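Long-range contact in nucleoporin NUP82 (Chaetomium thermophilum, PDB 5CWW), which probably serves as a structural component of the nuclear pore complex and as a docking site for transport factors, here represented by its N-terminal beta-propeller domain: residues M491-T505 with A563-I577. Sequence-based numbering, arbitrary orientation.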
loop_
_atom_site.group_PDB
_atom_site.type_symbol
_atom_site.label_atom_id
_atom_site.label_comp_id
_atom_site.label_asym_id
_atom_site.label_seq_id
_atom_site.Cartn_x
_atom_site.Cartn_y
_atom_site.Cartn_z
ATOM N N MET B 491 7.842 -0.876 -11.309
ATOM C CA MET B 491 7.038 -1.811 -10.525
ATOM C C MET B 491 7.842 -3.005 -10.023
ATOM O O MET B 491 8.723 -3.500 -10.718
ATOM C CB MET B 491 5.867 -2.322 -11.363
ATOM C CG MET B 491 4.943 -1.237 -11.885
ATOM S SD MET B 491 3.805 -1.877 -13.130
ATOM C CE MET B 491 4.898 -2.020 -14.540
ATOM N N PHE B 492 7.521 -3.465 -8.818
ATOM C CA PHE B 492 8.055 -4.725 -8.306
ATOM C C PHE B 492 7.224 -5.901 -8.817
ATOM O O PHE B 492 6.024 -5.763 -9.061
ATOM C CB PHE B 492 8.059 -4.737 -6.774
ATOM C CG PHE B 492 9.229 -4.025 -6.149
ATOM C CD1 PHE B 492 10.525 -4.282 -6.565
ATOM C CD2 PHE B 492 9.027 -3.106 -5.130
ATOM C CE1 PHE B 492 11.600 -3.630 -5.979
ATOM C CE2 PHE B 492 10.096 -2.453 -4.541
ATOM C CZ PHE B 492 11.386 -2.718 -4.966
ATOM N N SER B 493 7.872 -7.049 -8.979
ATOM C CA SER B 493 7.181 -8.305 -9.260
ATOM C C SER B 493 7.864 -9.432 -8.499
ATOM O O SER B 493 9.090 -9.487 -8.448
ATOM C CB SER B 493 7.184 -8.616 -10.755
ATOM O OG SER B 493 6.613 -7.561 -11.503
ATOM N N GLU B 494 7.078 -10.336 -7.925
ATOM C CA GLU B 494 7.645 -11.447 -7.169
ATOM C C GLU B 494 8.149 -12.537 -8.110
ATOM O O GLU B 494 7.623 -12.716 -9.208
ATOM C CB GLU B 494 6.617 -12.024 -6.192
ATOM C CG GLU B 494 7.171 -13.159 -5.329
ATOM C CD GLU B 494 6.201 -13.624 -4.259
ATOM O OE1 GLU B 494 5.096 -13.047 -4.153
ATOM O OE2 GLU B 494 6.549 -14.572 -3.520
ATOM N N ASP B 495 9.175 -13.258 -7.668
ATOM C CA ASP B 495 9.691 -14.407 -8.404
ATOM C C ASP B 495 8.988 -15.678 -7.943
ATOM O O ASP B 495 8.828 -15.909 -6.744
ATOM C CB ASP B 495 11.201 -14.535 -8.213
ATOM C CG ASP B 495 11.784 -15.718 -8.960
ATOM O OD1 ASP B 495 11.799 -16.830 -8.393
ATOM O OD2 ASP B 495 12.231 -15.532 -10.111
ATOM N N ALA B 496 8.570 -16.496 -8.901
ATOM C CA ALA B 496 7.793 -17.697 -8.616
ATOM C C ALA B 496 8.564 -18.758 -7.830
ATOM O O ALA B 496 7.955 -19.580 -7.146
ATOM C CB ALA B 496 7.284 -18.296 -9.917
ATOM N N THR B 497 9.890 -18.746 -7.927
ATOM C CA THR B 497 10.704 -19.813 -7.339
ATOM C C THR B 497 11.239 -19.468 -5.950
ATOM O O THR B 497 11.550 -20.362 -5.165
ATOM C CB THR B 497 11.905 -20.172 -8.241
ATOM O OG1 THR B 497 12.887 -19.130 -8.185
ATOM C CG2 THR B 497 11.456 -20.378 -9.684
ATOM N N SER B 498 11.350 -18.178 -5.650
ATOM C CA SER B 498 11.865 -17.743 -4.354
ATOM C C SER B 498 11.340 -16.363 -3.961
ATOM O O SER B 498 11.313 -15.458 -4.791
ATOM C CB SER B 498 13.391 -17.716 -4.373
ATOM O OG SER B 498 13.893 -17.077 -3.214
ATOM N N PRO B 499 10.930 -16.190 -2.692
ATOM C CA PRO B 499 10.484 -14.855 -2.275
ATOM C C PRO B 499 11.632 -13.850 -2.235
ATOM O O PRO B 499 11.398 -12.641 -2.312
ATOM C CB PRO B 499 9.926 -15.082 -0.863
ATOM C CG PRO B 499 9.854 -16.564 -0.676
ATOM C CD PRO B 499 10.874 -17.156 -1.583
ATOM N N TYR B 500 12.859 -14.354 -2.116
ATOM C CA TYR B 500 14.024 -13.497 -1.931
ATOM C C TYR B 500 14.621 -13.061 -3.260
ATOM O O TYR B 500 15.659 -12.404 -3.297
ATOM C CB TYR B 500 15.066 -14.215 -1.071
ATOM C CG TYR B 500 14.567 -14.433 0.336
ATOM C CD1 TYR B 500 14.544 -13.390 1.252
ATOM C CD2 TYR B 500 14.086 -15.669 0.739
ATOM C CE1 TYR B 500 14.070 -13.576 2.537
ATOM C CE2 TYR B 500 13.611 -15.867 2.023
ATOM C CZ TYR B 500 13.605 -14.816 2.917
ATOM O OH TYR B 500 13.130 -15.007 4.194
ATOM N N SER B 501 13.955 -13.428 -4.349
ATOM C CA SER B 501 14.242 -12.855 -5.656
ATOM C C SER B 501 13.009 -12.111 -6.143
ATOM O O SER B 501 11.887 -12.456 -5.780
ATOM C CB SER B 501 14.648 -13.943 -6.652
ATOM O OG SER B 501 15.894 -14.518 -6.296
ATOM N N PHE B 502 13.215 -11.085 -6.960
ATOM C CA PHE B 502 12.102 -10.303 -7.489
ATOM C C PHE B 502 12.564 -9.462 -8.673
ATOM O O PHE B 502 13.763 -9.383 -8.958
ATOM C CB PHE B 502 11.495 -9.408 -6.401
ATOM C CG PHE B 502 12.503 -8.577 -5.657
ATOM C CD1 PHE B 502 13.193 -9.102 -4.577
ATOM C CD2 PHE B 502 12.750 -7.266 -6.032
ATOM C CE1 PHE B 502 14.118 -8.337 -3.889
ATOM C CE2 PHE B 502 13.672 -6.497 -5.349
ATOM C CZ PHE B 502 14.358 -7.035 -4.276
ATOM N N TYR B 503 11.607 -8.846 -9.362
ATOM C CA TYR B 503 11.896 -8.089 -10.574
ATOM C C TYR B 503 11.489 -6.626 -10.465
ATOM O O TYR B 503 10.601 -6.272 -9.696
ATOM C CB TYR B 503 11.194 -8.729 -11.767
ATOM C CG TYR B 503 11.548 -10.180 -11.932
ATOM C CD1 TYR B 503 12.681 -10.555 -12.635
ATOM C CD2 TYR B 503 10.754 -11.178 -11.383
ATOM C CE1 TYR B 503 13.018 -11.878 -12.783
ATOM C CE2 TYR B 503 11.084 -12.512 -11.530
ATOM C CZ TYR B 503 12.219 -12.855 -12.233
ATOM O OH TYR B 503 12.563 -14.178 -12.389
ATOM N N VAL B 504 12.162 -5.789 -11.248
ATOM C CA VAL B 504 11.797 -4.388 -11.400
ATOM C C VAL B 504 11.519 -4.121 -12.874
ATOM O O VAL B 504 12.400 -4.293 -13.718
ATOM C CB VAL B 504 12.908 -3.446 -10.889
ATOM C CG1 VAL B 504 12.595 -1.986 -11.217
ATOM C CG2 VAL B 504 13.095 -3.621 -9.394
ATOM N N THR B 505 10.288 -3.712 -13.172
ATOM C CA THR B 505 9.879 -3.405 -14.539
ATOM C C THR B 505 9.706 -1.903 -14.715
ATOM O O THR B 505 9.132 -1.226 -13.865
ATOM C CB THR B 505 8.563 -4.116 -14.916
ATOM O OG1 THR B 505 8.712 -5.530 -14.743
ATOM C CG2 THR B 505 8.187 -3.823 -16.366
ATOM N N ALA B 563 4.429 -4.160 -19.417
ATOM C CA ALA B 563 3.614 -4.848 -18.429
ATOM C C ALA B 563 4.522 -5.396 -17.335
ATOM O O ALA B 563 5.601 -5.917 -17.622
ATOM C CB ALA B 563 2.817 -5.964 -19.077
ATOM N N ALA B 564 4.093 -5.252 -16.084
ATOM C CA ALA B 564 4.862 -5.741 -14.946
ATOM C C ALA B 564 5.252 -7.197 -15.159
ATOM O O ALA B 564 4.416 -8.022 -15.528
ATOM C CB ALA B 564 4.068 -5.589 -13.662
ATOM N N ALA B 565 6.529 -7.493 -14.936
ATOM C CA ALA B 565 7.072 -8.825 -15.171
ATOM C C ALA B 565 6.290 -9.883 -14.404
ATOM O O ALA B 565 5.957 -9.696 -13.236
ATOM C CB ALA B 565 8.540 -8.869 -14.780
ATOM N N THR B 566 5.995 -10.990 -15.076
ATOM C CA THR B 566 5.283 -12.105 -14.466
ATOM C C THR B 566 6.158 -13.350 -14.510
ATOM O O THR B 566 6.458 -13.871 -15.584
ATOM C CB THR B 566 3.951 -12.383 -15.184
ATOM O OG1 THR B 566 3.178 -11.175 -15.247
ATOM C CG2 THR B 566 3.158 -13.454 -14.452
ATOM N N SER B 567 6.575 -13.816 -13.337
ATOM C CA SER B 567 7.454 -14.973 -13.243
ATOM C C SER B 567 6.659 -16.272 -13.309
ATOM O O SER B 567 5.642 -16.427 -12.632
ATOM C CB SER B 567 8.271 -14.922 -11.949
ATOM O OG SER B 567 9.251 -15.947 -11.933
ATOM N N ILE B 568 7.137 -17.199 -14.134
ATOM C CA ILE B 568 6.489 -18.496 -14.314
ATOM C C ILE B 568 7.516 -19.619 -14.248
ATOM O O ILE B 568 8.561 -19.551 -14.894
ATOM C CB ILE B 568 5.740 -18.572 -15.658
ATOM C CG1 ILE B 568 4.921 -17.292 -15.862
ATOM C CG2 ILE B 568 4.870 -19.829 -15.702
ATOM C CD1 ILE B 568 3.911 -17.337 -17.001
ATOM N N ASP B 569 7.214 -20.643 -13.457
ATOM C CA ASP B 569 8.085 -21.805 -13.328
ATOM C C ASP B 569 7.277 -23.082 -13.503
ATOM O O ASP B 569 6.818 -23.676 -12.528
ATOM C CB ASP B 569 8.797 -21.811 -11.973
ATOM C CG ASP B 569 9.780 -22.963 -11.835
ATOM O OD1 ASP B 569 10.371 -23.370 -12.856
ATOM O OD2 ASP B 569 9.960 -23.465 -10.705
ATOM N N ASP B 570 7.109 -23.490 -14.755
ATOM C CA ASP B 570 6.342 -24.682 -15.090
ATOM C C ASP B 570 7.290 -25.828 -15.448
ATOM O O ASP B 570 8.326 -25.598 -16.066
ATOM C CB ASP B 570 5.391 -24.386 -16.250
ATOM C CG ASP B 570 4.621 -25.607 -16.698
ATOM O OD1 ASP B 570 3.535 -25.863 -16.137
ATOM O OD2 ASP B 570 5.100 -26.314 -17.610
ATOM N N PRO B 571 6.944 -27.067 -15.057
ATOM C CA PRO B 571 7.826 -28.197 -15.373
ATOM C C PRO B 571 7.951 -28.481 -16.870
ATOM O O PRO B 571 8.990 -28.979 -17.304
ATOM C CB PRO B 571 7.159 -29.377 -14.654
ATOM C CG PRO B 571 5.746 -28.958 -14.452
ATOM C CD PRO B 571 5.806 -27.486 -14.221
ATOM N N ASP B 572 6.914 -28.169 -17.643
ATOM C CA ASP B 572 6.919 -28.443 -19.078
ATOM C C ASP B 572 7.428 -27.254 -19.889
ATOM O O ASP B 572 8.258 -27.418 -20.783
ATOM C CB ASP B 572 5.514 -28.828 -19.551
ATOM C CG ASP B 572 4.990 -30.079 -18.871
ATOM O OD1 ASP B 572 5.807 -30.956 -18.518
ATOM O OD2 ASP B 572 3.759 -30.188 -18.691
ATOM N N LEU B 573 6.927 -26.060 -19.581
ATOM C CA LEU B 573 7.315 -24.856 -20.312
ATOM C C LEU B 573 8.643 -24.300 -19.805
ATOM O O LEU B 573 9.373 -23.645 -20.548
ATOM C CB LEU B 573 6.227 -23.788 -20.201
ATOM C CG LEU B 573 4.904 -24.102 -20.902
ATOM C CD1 LEU B 573 3.857 -23.059 -20.542
ATOM C CD2 LEU B 573 5.087 -24.177 -22.412
ATOM N N GLY B 574 8.941 -24.558 -18.535
ATOM C CA GLY B 574 10.197 -24.140 -17.939
ATOM C C GLY B 574 10.079 -22.923 -17.039
ATOM O O GLY B 574 9.008 -22.618 -16.512
ATOM N N TYR B 575 11.200 -22.229 -16.875
ATOM C CA TYR B 575 11.319 -21.113 -15.944
ATOM C C TYR B 575 11.680 -19.846 -16.710
ATOM O O TYR B 575 12.755 -19.759 -17.305
ATOM C CB TYR B 575 12.370 -21.443 -14.882
ATOM C CG TYR B 575 12.733 -20.317 -13.938
ATOM C CD1 TYR B 575 11.760 -19.501 -13.372
ATOM C CD2 TYR B 575 14.058 -20.097 -13.585
ATOM C CE1 TYR B 575 12.104 -18.481 -12.498
ATOM C CE2 TYR B 575 14.410 -19.086 -12.715
ATOM C CZ TYR B 575 13.433 -18.280 -12.173
ATOM O OH TYR B 575 13.799 -17.278 -11.306
ATOM N N PHE B 576 10.780 -18.867 -16.697
ATOM C CA PHE B 576 10.957 -17.668 -17.507
ATOM C C PHE B 576 10.156 -16.479 -16.990
ATOM O O PHE B 576 9.313 -16.616 -16.102
ATOM C CB PHE B 576 10.561 -17.957 -18.958
ATOM C CG PHE B 576 9.110 -18.310 -19.138
ATOM C CD1 PHE B 576 8.638 -19.564 -18.784
ATOM C CD2 PHE B 576 8.221 -17.393 -19.675
ATOM C CE1 PHE B 576 7.305 -19.892 -18.953
ATOM C CE2 PHE B 576 6.887 -17.716 -19.846
ATOM C CZ PHE B 576 6.429 -18.967 -19.486
ATOM N N ILE B 577 10.445 -15.312 -17.556
ATOM C CA ILE B 577 9.714 -14.088 -17.261
ATOM C C ILE B 577 8.819 -13.734 -18.429
ATOM O O ILE B 577 9.191 -13.933 -19.583
ATOM C CB ILE B 577 10.659 -12.914 -16.992
ATOM C CG1 ILE B 577 11.568 -13.228 -15.815
ATOM C CG2 ILE B 577 9.881 -11.634 -16.708
ATOM C CD1 ILE B 577 12.817 -12.436 -15.861
HETATM O O HOH W 1 5.808 -12.305 -10.983
#
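Tyr503, Ser567 and Ala565 bury the most surface where two adjacent blades of this beta-propeller meet, a worked example of blades joined through side chains and one water. The Tyr503 ring meets 563-577 at an oblique angle, CE2 3.7 Å from Ser567 CB, while its CB touches the methyl of Ala565. Thr505 OG1 receives the backbone N-H of Ala565 at 2.9 Å, and Ser493 OG makes a weak, unsettled bond to Ala565 O.

Ser567 swings OG opposite its own backbone N (chi1 -172°), and there OG accepts the N-H of Ala496 at 3.2 Å in a nearly straight bond (176°). A water also bridges the two backbones, donating to Glu494 O and accepting from Ser567 N.

Beyond Ser567, Asp495 divides its carboxylate. The N-H of Thr497 closes an Asx turn on OD1, that of Ser498 extends it to an Asx motif, and Thr497 OG1 donates to the same oxygen; the syn lone pair of OD2 takes the hydroxyl of Tyr575 at 2.6 Å, with Tyr503 OH bonded weakly to the same atom. Thr497 CG2 rests over a face of the Tyr575 ring, a CH-pi contact 3.9 Å from its centroid. With alanine at Asp495, the Tyr575 hydroxyl would probably lose its acceptor and the 495-498 turn its clasp.

Strand 491-494 edges one antiparallel sheet and 566-570 the next. Strand 389-395 flanks 491-505, touching Met491, Glu494, Pro499 and Tyr500, whereas strand 49-52, from the N-terminal part of the chain, packs against Thr566 and Ile568.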